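Local structure of ribosome biogenesis GTPase A (Thermotoga maritima, 3CNO) at residues Val26-Ala31 with Thr110-Ile115; Leu52-Asp57 with Ile79-Gly84; Val105-Thr110 with Val171-Val176. The protein binds GTP and probably hydrolyses it in support of a late step in assembly of the 50S ribosomal subunit. One frame throughout, in Å; residues are numbered along the deposited sequence.

Contact 1 (Val26-Ala31 with Thr110-Ile115). With GDP (guanosine-5'-diphosphate), chain B.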
# COMPACT_ATOMS: atom_id res chain seq x y z
N VAL A 26 -3.42 9.28 -10.38
CA VAL A 26 -3.84 7.97 -9.89
C VAL A 26 -3.15 7.71 -8.56
O VAL A 26 -1.93 7.54 -8.50
CB VAL A 26 -3.60 6.84 -10.90
CG1 VAL A 26 -3.89 5.50 -10.26
CG2 VAL A 26 -4.45 7.05 -12.15
N GLU A 27 -3.94 7.70 -7.49
CA GLU A 27 -3.43 7.56 -6.14
C GLU A 27 -3.42 6.08 -5.77
O GLU A 27 -4.48 5.49 -5.53
CB GLU A 27 -4.32 8.35 -5.18
CG GLU A 27 -3.76 8.49 -3.78
CD GLU A 27 -4.71 9.16 -2.82
OE1 GLU A 27 -4.50 9.03 -1.61
OE2 GLU A 27 -5.66 9.83 -3.28
N VAL A 28 -2.23 5.49 -5.75
CA VAL A 28 -2.08 4.06 -5.51
C VAL A 28 -1.94 3.79 -4.02
O VAL A 28 -0.87 4.00 -3.43
CB VAL A 28 -0.89 3.44 -6.28
CG1 VAL A 28 -0.84 1.92 -6.06
CG2 VAL A 28 -1.00 3.77 -7.78
N ARG A 29 -3.03 3.34 -3.42
CA ARG A 29 -3.06 3.02 -2.00
C ARG A 29 -3.03 1.51 -1.84
O ARG A 29 -3.35 0.78 -2.79
CB ARG A 29 -4.33 3.57 -1.33
CG ARG A 29 -4.66 5.03 -1.61
CD ARG A 29 -5.71 5.49 -0.65
NE ARG A 29 -6.22 6.83 -0.95
CZ ARG A 29 -7.09 7.49 -0.19
NH1 ARG A 29 -7.55 6.94 0.92
NH2 ARG A 29 -7.49 8.71 -0.54
N ASP A 30 -2.63 1.05 -0.66
CA ASP A 30 -2.79 -0.36 -0.29
C ASP A 30 -4.19 -0.56 0.26
O ASP A 30 -4.58 0.10 1.24
CB ASP A 30 -1.73 -0.79 0.74
CG ASP A 30 -1.65 -2.30 0.91
OD1 ASP A 30 -2.70 -2.95 1.09
OD2 ASP A 30 -0.52 -2.85 0.89
N ALA A 31 -4.95 -1.47 -0.36
CA ALA A 31 -6.33 -1.77 0.05
C ALA A 31 -6.47 -2.20 1.52
O ALA A 31 -7.54 -2.04 2.12
CB ALA A 31 -6.97 -2.82 -0.89
N THR A 110 3.81 0.27 -2.69
CA THR A 110 2.38 0.18 -2.71
C THR A 110 1.90 -0.42 -4.06
O THR A 110 0.73 -0.77 -4.24
CB THR A 110 1.85 1.58 -2.35
OG1 THR A 110 0.81 1.51 -1.36
CG2 THR A 110 1.48 2.40 -3.57
N GLY A 111 2.85 -0.56 -5.00
CA GLY A 111 2.63 -1.32 -6.24
C GLY A 111 2.66 -0.45 -7.49
O GLY A 111 2.15 -0.84 -8.55
N LYS A 112 3.26 0.73 -7.35
CA LYS A 112 3.27 1.74 -8.40
C LYS A 112 4.11 1.37 -9.62
O LYS A 112 3.67 1.57 -10.75
CB LYS A 112 3.71 3.10 -7.83
CG LYS A 112 2.85 3.61 -6.67
CD LYS A 112 3.24 5.03 -6.25
CE LYS A 112 4.71 5.13 -5.82
NZ LYS A 112 5.01 4.28 -4.62
N SER A 113 5.32 0.84 -9.40
CA SER A 113 6.16 0.40 -10.53
C SER A 113 5.46 -0.72 -11.29
O SER A 113 5.37 -0.68 -12.52
CB SER A 113 7.52 -0.09 -10.06
OG SER A 113 8.19 0.90 -9.32
N THR A 114 4.97 -1.71 -10.54
CA THR A 114 4.24 -2.83 -11.14
C THR A 114 3.10 -2.34 -12.04
O THR A 114 2.93 -2.83 -13.15
CB THR A 114 3.71 -3.78 -10.07
OG1 THR A 114 4.77 -4.08 -9.17
CG2 THR A 114 3.22 -5.07 -10.67
N ILE A 115 2.35 -1.34 -11.56
CA ILE A 115 1.27 -0.73 -12.34
C ILE A 115 1.79 -0.02 -13.60
O ILE A 115 1.32 -0.32 -14.71
CB ILE A 115 0.37 0.19 -11.44
CG1 ILE A 115 -0.48 -0.67 -10.51
CG2 ILE A 115 -0.50 1.15 -12.29
CD1 ILE A 115 -1.16 0.10 -9.41
PB GDP B . 6.37 0.74 -5.56
O1B GDP B . 6.74 1.07 -6.99
O2B GDP B . 5.12 1.53 -5.24
O3B GDP B . 7.41 1.18 -4.56
O3A GDP B . 6.07 -0.82 -5.39
PA GDP B . 6.38 -2.05 -6.37
O1A GDP B . 5.63 -2.02 -7.67
O2A GDP B . 7.87 -2.23 -6.56
O5' GDP B . 5.79 -3.25 -5.49
C5' GDP B . 6.23 -3.42 -4.15
C4' GDP B . 6.01 -4.87 -3.74
O4' GDP B . 4.62 -5.18 -3.78
C3' GDP B . 6.70 -5.84 -4.67
O3' GDP B . 7.21 -6.91 -3.87
C2' GDP B . 5.60 -6.35 -5.57
O2' GDP B . 5.95 -7.65 -6.05
C1' GDP B . 4.39 -6.30 -4.64
N9 GDP B . 3.08 -6.00 -5.28
C8 GDP B . 2.78 -4.98 -6.11
N7 GDP B . 1.47 -5.02 -6.47
C5 GDP B . 0.91 -6.08 -5.85
C6 GDP B . -0.43 -6.70 -5.79
O6 GDP B . -1.39 -6.23 -6.43
N1 GDP B . -0.58 -7.79 -5.01
C2 GDP B . 0.44 -8.34 -4.32
N2 GDP B . 0.21 -9.43 -3.57
N3 GDP B . 1.69 -7.82 -4.34
C4 GDP B . 1.98 -6.72 -5.07
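The central parallel strand 24-30 backs onto the phosphate-binding loop and the start of helix 112-120 through Val28, which meets Thr110, Lys112 and Ile115. Val28 CG1, anti to the backbone N (chi1 -176°), ends 3.8 Å from Ile115 CD1, the two side chains reaching tip to tip. Val28 CB lies 3.8 Å from Lys112 CG, the lysine chain passing at a slant. Thr110 slides past the valine in the opposite sense, though the exact place of its methyl is doubtful. This buried apolar patch underlies the P-loop (Walker A), whose Thr110 to Thr114 bind GTP and here hold GDP. The beta-phosphate oxygen GDP O2B accepts from the amides of Thr110, Gly111 and Lys112 (Lys112 N 2.9 Å away, N-H...O angle 160°). Lys112, bent at chi3 and chi4, adds its NZ to GDP O2B at 2.8 Å and also bonds Val107 O. Ser113 grips GDP O1B with its N and with OG, the latter at 2.7 Å. Thr114 does likewise for the alpha-phosphate, its OG1 lying 2.7 Å from GDP O1A. At the N-cap, Gly111 has a phi of 114°, and a CB there would collide with GDP N7 and the preceding carbonyl oxygen.

Contact 2 (Leu52-Asp57 with Ile79-Gly84). With GDP (guanosine-5'-diphosphate), chain B.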
# COMPACT_ATOMS: atom_id res chain seq x y z
N LEU A 52 -7.04 4.40 -6.29
CA LEU A 52 -6.78 3.03 -6.66
C LEU A 52 -6.45 2.23 -5.40
O LEU A 52 -5.40 2.43 -4.78
CB LEU A 52 -5.65 2.99 -7.69
CG LEU A 52 -5.27 1.71 -8.44
CD1 LEU A 52 -4.57 2.05 -9.74
CD2 LEU A 52 -4.38 0.82 -7.58
N LEU A 53 -7.35 1.33 -5.01
CA LEU A 53 -7.09 0.41 -3.91
C LEU A 53 -6.43 -0.85 -4.49
O LEU A 53 -7.09 -1.66 -5.13
CB LEU A 53 -8.38 0.07 -3.13
CG LEU A 53 -9.22 1.22 -2.53
CD1 LEU A 53 -10.47 0.71 -1.80
CD2 LEU A 53 -8.40 2.17 -1.62
N ASN A 54 -5.11 -0.99 -4.27
CA ASN A 54 -4.28 -2.06 -4.85
C ASN A 54 -4.07 -3.22 -3.90
O ASN A 54 -4.31 -3.10 -2.70
CB ASN A 54 -2.91 -1.51 -5.24
CG ASN A 54 -2.25 -2.32 -6.35
OD1 ASN A 54 -2.91 -3.00 -7.12
ND2 ASN A 54 -0.93 -2.25 -6.42
N LYS A 55 -3.60 -4.34 -4.44
CA LYS A 55 -3.27 -5.54 -3.68
C LYS A 55 -4.51 -6.17 -3.05
O LYS A 55 -4.46 -6.70 -1.93
CB LYS A 55 -2.18 -5.27 -2.62
CG LYS A 55 -0.96 -4.56 -3.16
CD LYS A 55 0.19 -4.56 -2.17
CE LYS A 55 1.43 -3.94 -2.80
NZ LYS A 55 2.54 -3.92 -1.83
N VAL A 56 -5.62 -6.12 -3.77
CA VAL A 56 -6.88 -6.70 -3.27
C VAL A 56 -6.77 -8.21 -3.08
O VAL A 56 -7.52 -8.78 -2.30
CB VAL A 56 -8.14 -6.33 -4.13
CG1 VAL A 56 -8.50 -4.88 -3.93
CG2 VAL A 56 -7.94 -6.64 -5.59
N ASP A 57 -5.81 -8.83 -3.76
CA ASP A 57 -5.53 -10.26 -3.65
C ASP A 57 -5.03 -10.70 -2.27
O ASP A 57 -5.16 -11.87 -1.90
CB ASP A 57 -4.48 -10.68 -4.70
CG ASP A 57 -3.16 -9.89 -4.57
OD1 ASP A 57 -3.21 -8.64 -4.56
OD2 ASP A 57 -2.08 -10.52 -4.50
N ILE A 79 -11.33 2.76 -7.60
CA ILE A 79 -11.22 1.46 -8.26
C ILE A 79 -10.42 0.51 -7.36
O ILE A 79 -9.80 0.95 -6.39
CB ILE A 79 -10.59 1.55 -9.69
CG1 ILE A 79 -9.09 1.85 -9.64
CG2 ILE A 79 -11.36 2.57 -10.57
CD1 ILE A 79 -8.33 1.34 -10.86
N THR A 80 -10.49 -0.78 -7.67
CA THR A 80 -9.72 -1.80 -6.98
C THR A 80 -9.04 -2.66 -8.04
O THR A 80 -9.57 -2.86 -9.13
CB THR A 80 -10.57 -2.73 -6.05
OG1 THR A 80 -11.45 -3.55 -6.83
CG2 THR A 80 -11.37 -1.94 -5.04
N THR A 81 -7.85 -3.17 -7.71
CA THR A 81 -7.09 -3.95 -8.65
C THR A 81 -5.96 -4.69 -7.94
O THR A 81 -5.77 -4.54 -6.74
CB THR A 81 -6.55 -3.08 -9.82
OG1 THR A 81 -6.04 -3.93 -10.85
CG2 THR A 81 -5.48 -2.11 -9.35
N HIS A 82 -5.22 -5.50 -8.69
CA HIS A 82 -4.06 -6.20 -8.15
C HIS A 82 -3.13 -6.59 -9.29
O HIS A 82 -3.49 -6.46 -10.46
CB HIS A 82 -4.46 -7.42 -7.30
CG HIS A 82 -5.19 -8.48 -8.07
ND1 HIS A 82 -4.56 -9.62 -8.55
CD2 HIS A 82 -6.49 -8.58 -8.45
CE1 HIS A 82 -5.44 -10.36 -9.19
NE2 HIS A 82 -6.62 -9.75 -9.14
N LYS A 83 -1.94 -7.05 -8.93
CA LYS A 83 -0.88 -7.42 -9.85
C LYS A 83 -1.41 -8.24 -11.02
O LYS A 83 -1.15 -7.91 -12.17
CB LYS A 83 0.17 -8.24 -9.10
CG LYS A 83 1.62 -7.87 -9.40
CD LYS A 83 2.60 -8.88 -8.76
CE LYS A 83 2.07 -9.41 -7.43
NZ LYS A 83 2.87 -10.55 -6.87
N GLY A 84 -2.17 -9.28 -10.69
CA GLY A 84 -2.60 -10.30 -11.63
C GLY A 84 -3.80 -9.97 -12.49
O GLY A 84 -4.19 -10.78 -13.32
PB GDP B . 6.37 0.74 -5.56
O1B GDP B . 6.74 1.07 -6.99
O2B GDP B . 5.12 1.53 -5.24
O3B GDP B . 7.41 1.18 -4.56
O3A GDP B . 6.07 -0.82 -5.39
PA GDP B . 6.38 -2.05 -6.37
O1A GDP B . 5.63 -2.02 -7.67
O2A GDP B . 7.87 -2.23 -6.56
O5' GDP B . 5.79 -3.25 -5.49
C5' GDP B . 6.23 -3.42 -4.15
C4' GDP B . 6.01 -4.87 -3.74
O4' GDP B . 4.62 -5.18 -3.78
C3' GDP B . 6.70 -5.84 -4.67
O3' GDP B . 7.21 -6.91 -3.87
C2' GDP B . 5.60 -6.35 -5.57
O2' GDP B . 5.95 -7.65 -6.05
C1' GDP B . 4.39 -6.30 -4.64
N9 GDP B . 3.08 -6.00 -5.28
C8 GDP B . 2.78 -4.98 -6.11
N7 GDP B . 1.47 -5.02 -6.47
C5 GDP B . 0.91 -6.08 -5.85
C6 GDP B . -0.43 -6.70 -5.79
O6 GDP B . -1.39 -6.23 -6.43
N1 GDP B . -0.58 -7.79 -5.01
C2 GDP B . 0.44 -8.34 -4.32
N2 GDP B . 0.21 -9.43 -3.57
N3 GDP B . 1.69 -7.82 -4.34
C4 GDP B . 1.98 -6.72 -5.07
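Leu53 and its neighbours on strand 48-54 pair in parallel with Ile79 and Thr80 of strand 78-80, in a beta-alpha-beta unit completed by helix 61-72. Backbone bonds carry the pairing: Leu53 N to Ile79 O, nearly straight (2.8 Å, 172°), and Thr81 N to Leu53 O. Among apolar contacts, Leu52 CG lies 3.9 Å from Ile79 CD1; past the strand end, the Val56 and Thr80 side chains cross at about a right angle, Val56 CG1 3.7 Å from Thr80 CB. Asp57 OD1 lies 3.2 Å from His82 CB, carboxylate and ring planes 29° apart. Both segments then close on guanine. Asn54 to Asp57 form the NKxD motif, whose Asp57 places OD1 2.8 Å from GDP N1 and OD2 2.7 Å from GDP N2, while Lys83 N bonds GDP O6 at 2.7 Å. Lys55, extended beyond CG, lies over one base face, its CG 3.4 Å from GDP C6, and Lys83 over the opposite face. Lys55 NZ donates to GDP O4' and Asn109 O. An alanine in place of Lys55 would probably strip most of the cover from that face and leave both acceptors without their shared ammonium. Acceptors at N1 and N2 and a donor at O6 match guanine and would probably disfavour adenine.

Contact 3 (Val105-Thr110 with Val171-Val176). With GDP (guanosine-5'-diphosphate), chain B.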
# COMPACT_ATOMS: atom_id res chain seq x y z
N VAL A 105 0.82 8.22 -8.21
CA VAL A 105 1.40 8.68 -6.95
C VAL A 105 1.08 7.73 -5.79
O VAL A 105 0.12 6.98 -5.83
CB VAL A 105 1.02 10.17 -6.65
CG1 VAL A 105 -0.43 10.30 -6.21
CG2 VAL A 105 1.96 10.79 -5.60
N GLY A 106 1.93 7.77 -4.76
CA GLY A 106 1.71 7.01 -3.53
C GLY A 106 2.93 6.90 -2.64
O GLY A 106 4.03 7.35 -2.98
N VAL A 107 2.73 6.29 -1.47
CA VAL A 107 3.82 5.93 -0.56
C VAL A 107 4.66 4.77 -1.12
O VAL A 107 4.20 4.04 -2.01
CB VAL A 107 3.29 5.66 0.90
CG1 VAL A 107 2.52 6.85 1.42
CG2 VAL A 107 2.44 4.37 0.98
N PRO A 108 5.92 4.59 -0.63
CA PRO A 108 6.73 3.46 -1.11
C PRO A 108 6.06 2.08 -1.00
O PRO A 108 5.30 1.84 -0.07
CB PRO A 108 7.97 3.51 -0.21
CG PRO A 108 8.10 4.96 0.18
CD PRO A 108 6.66 5.43 0.33
N ASN A 109 6.37 1.22 -1.98
CA ASN A 109 6.06 -0.22 -2.02
C ASN A 109 4.58 -0.64 -2.12
O ASN A 109 4.18 -1.75 -1.80
CB ASN A 109 6.87 -0.98 -0.97
CG ASN A 109 8.39 -0.77 -1.16
OD1 ASN A 109 8.93 -1.00 -2.26
ND2 ASN A 109 9.07 -0.31 -0.10
N THR A 110 3.81 0.27 -2.69
CA THR A 110 2.38 0.18 -2.71
C THR A 110 1.90 -0.42 -4.06
O THR A 110 0.73 -0.77 -4.24
CB THR A 110 1.85 1.58 -2.35
OG1 THR A 110 0.81 1.51 -1.36
CG2 THR A 110 1.48 2.40 -3.57
N VAL A 171 2.14 -2.81 5.87
CA VAL A 171 1.96 -2.85 4.41
C VAL A 171 3.28 -2.74 3.65
O VAL A 171 3.29 -2.71 2.42
CB VAL A 171 0.98 -1.76 3.91
CG1 VAL A 171 -0.43 -1.94 4.52
CG2 VAL A 171 1.54 -0.33 4.13
N GLY A 172 4.40 -2.66 4.37
CA GLY A 172 5.72 -2.74 3.73
C GLY A 172 6.24 -1.45 3.13
O GLY A 172 7.23 -1.44 2.39
N SER A 173 5.56 -0.35 3.44
CA SER A 173 6.00 0.97 3.04
C SER A 173 7.21 1.36 3.86
O SER A 173 8.16 1.96 3.35
CB SER A 173 4.88 1.97 3.26
OG SER A 173 5.18 3.17 2.60
N LEU A 174 7.17 1.00 5.13
CA LEU A 174 8.25 1.24 6.07
C LEU A 174 8.94 -0.10 6.32
O LEU A 174 8.36 -0.98 6.96
CB LEU A 174 7.66 1.83 7.35
CG LEU A 174 8.47 2.71 8.29
CD1 LEU A 174 9.26 3.79 7.53
CD2 LEU A 174 7.52 3.32 9.32
N PRO A 175 10.18 -0.27 5.81
CA PRO A 175 10.86 -1.57 5.88
C PRO A 175 11.27 -1.93 7.31
O PRO A 175 11.52 -1.02 8.11
CB PRO A 175 12.10 -1.37 4.99
CG PRO A 175 12.35 0.12 5.04
CD PRO A 175 11.02 0.77 5.15
N VAL A 176 11.35 -3.22 7.63
CA VAL A 176 11.64 -3.67 9.00
C VAL A 176 13.00 -3.22 9.51
O VAL A 176 13.21 -3.09 10.72
CB VAL A 176 11.50 -5.21 9.20
CG1 VAL A 176 10.05 -5.61 9.37
CG2 VAL A 176 12.17 -5.99 8.07
PB GDP B . 6.37 0.74 -5.56
O1B GDP B . 6.74 1.07 -6.99
O2B GDP B . 5.12 1.53 -5.24
O3B GDP B . 7.41 1.18 -4.56
O3A GDP B . 6.07 -0.82 -5.39
PA GDP B . 6.38 -2.05 -6.37
O1A GDP B . 5.63 -2.02 -7.67
O2A GDP B . 7.87 -2.23 -6.56
O5' GDP B . 5.79 -3.25 -5.49
C5' GDP B . 6.23 -3.42 -4.15
C4' GDP B . 6.01 -4.87 -3.74
O4' GDP B . 4.62 -5.18 -3.78
C3' GDP B . 6.70 -5.84 -4.67
O3' GDP B . 7.21 -6.91 -3.87
C2' GDP B . 5.60 -6.35 -5.57
O2' GDP B . 5.95 -7.65 -6.05
C1' GDP B . 4.39 -6.30 -4.64
N9 GDP B . 3.08 -6.00 -5.28
C8 GDP B . 2.78 -4.98 -6.11
N7 GDP B . 1.47 -5.02 -6.47
C5 GDP B . 0.91 -6.08 -5.85
C6 GDP B . -0.43 -6.70 -5.79
O6 GDP B . -1.39 -6.23 -6.43
N1 GDP B . -0.58 -7.79 -5.01
C2 GDP B . 0.44 -8.34 -4.32
N2 GDP B . 0.21 -9.43 -3.57
N3 GDP B . 1.69 -7.82 -4.34
C4 GDP B . 1.98 -6.72 -5.07
O HOH W 1 5.49 -3.52 0.08
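Asn109 leans across to Gly172 and Ser173, and its side chain can be followed outward from the backbone. CB lies 3.4 Å from Gly172 O. CG, anti to the carbonyl carbon (chi1 -57°), brings the amide alongside Gly172 O, and there its two branches part. OD1 comes 3.5 Å from the beta-phosphate oxygen GDP O3B, two acceptors with no hydrogen bond between them, while ND2 donates to Gly172 O at 3.3 Å. Asn109 ND2 lies in the plane of the Gly172 carbonyl, but the oxygen is 26° out of the amide plane and the N-H...O angle is 138°, a bent bond. A type II beta turn, Val107 to Thr110 within the P-loop with Asn109 at positive phi, faces the Schellman motif in which Gly172, also at positive phi, closes helix 162-170. The P-loop turn presents Asn109 N to GDP O3B at 2.8 Å. Its Pro108 carbonyl is gripped by Ser173 OG, which donates to Pro108 O at 3.0 Å. That hydroxyl is wedged against carbon as well, 3.4 Å from Val107 CG2 and 3.5 Å from Pro108 CD. A water donates to Asn109 O, at 2.9 Å, and weakly to Val171 O, spanning the two segments beside the Asn109 carbonyl, which also accepts from Lys55 NZ.

Overall arrangement
From the N terminus, strand 24-30 opens contact 1, which closes only at 110-115. Contact 2 lies wholly within that span: it opens on strand 48-54 and closes at 79-84, joining the edge strand 78-80 to the sheet. Contact 3 starts at 105-110 before contact 1 is complete and ends at 171-176, so the two cross, sharing Thr110; contacts 2 and 3 follow in series. The guanine-recognition motif thus precedes the P-loop, the circularly permuted order of this GTPase family. Strand 24-30 sits between 48-54 and 101-106, linking all three contacts through one sheet. Contacts 1 and 3 both reach the phosphates, contact 2 the base, and contact 3 adds the loop after helix 162-170.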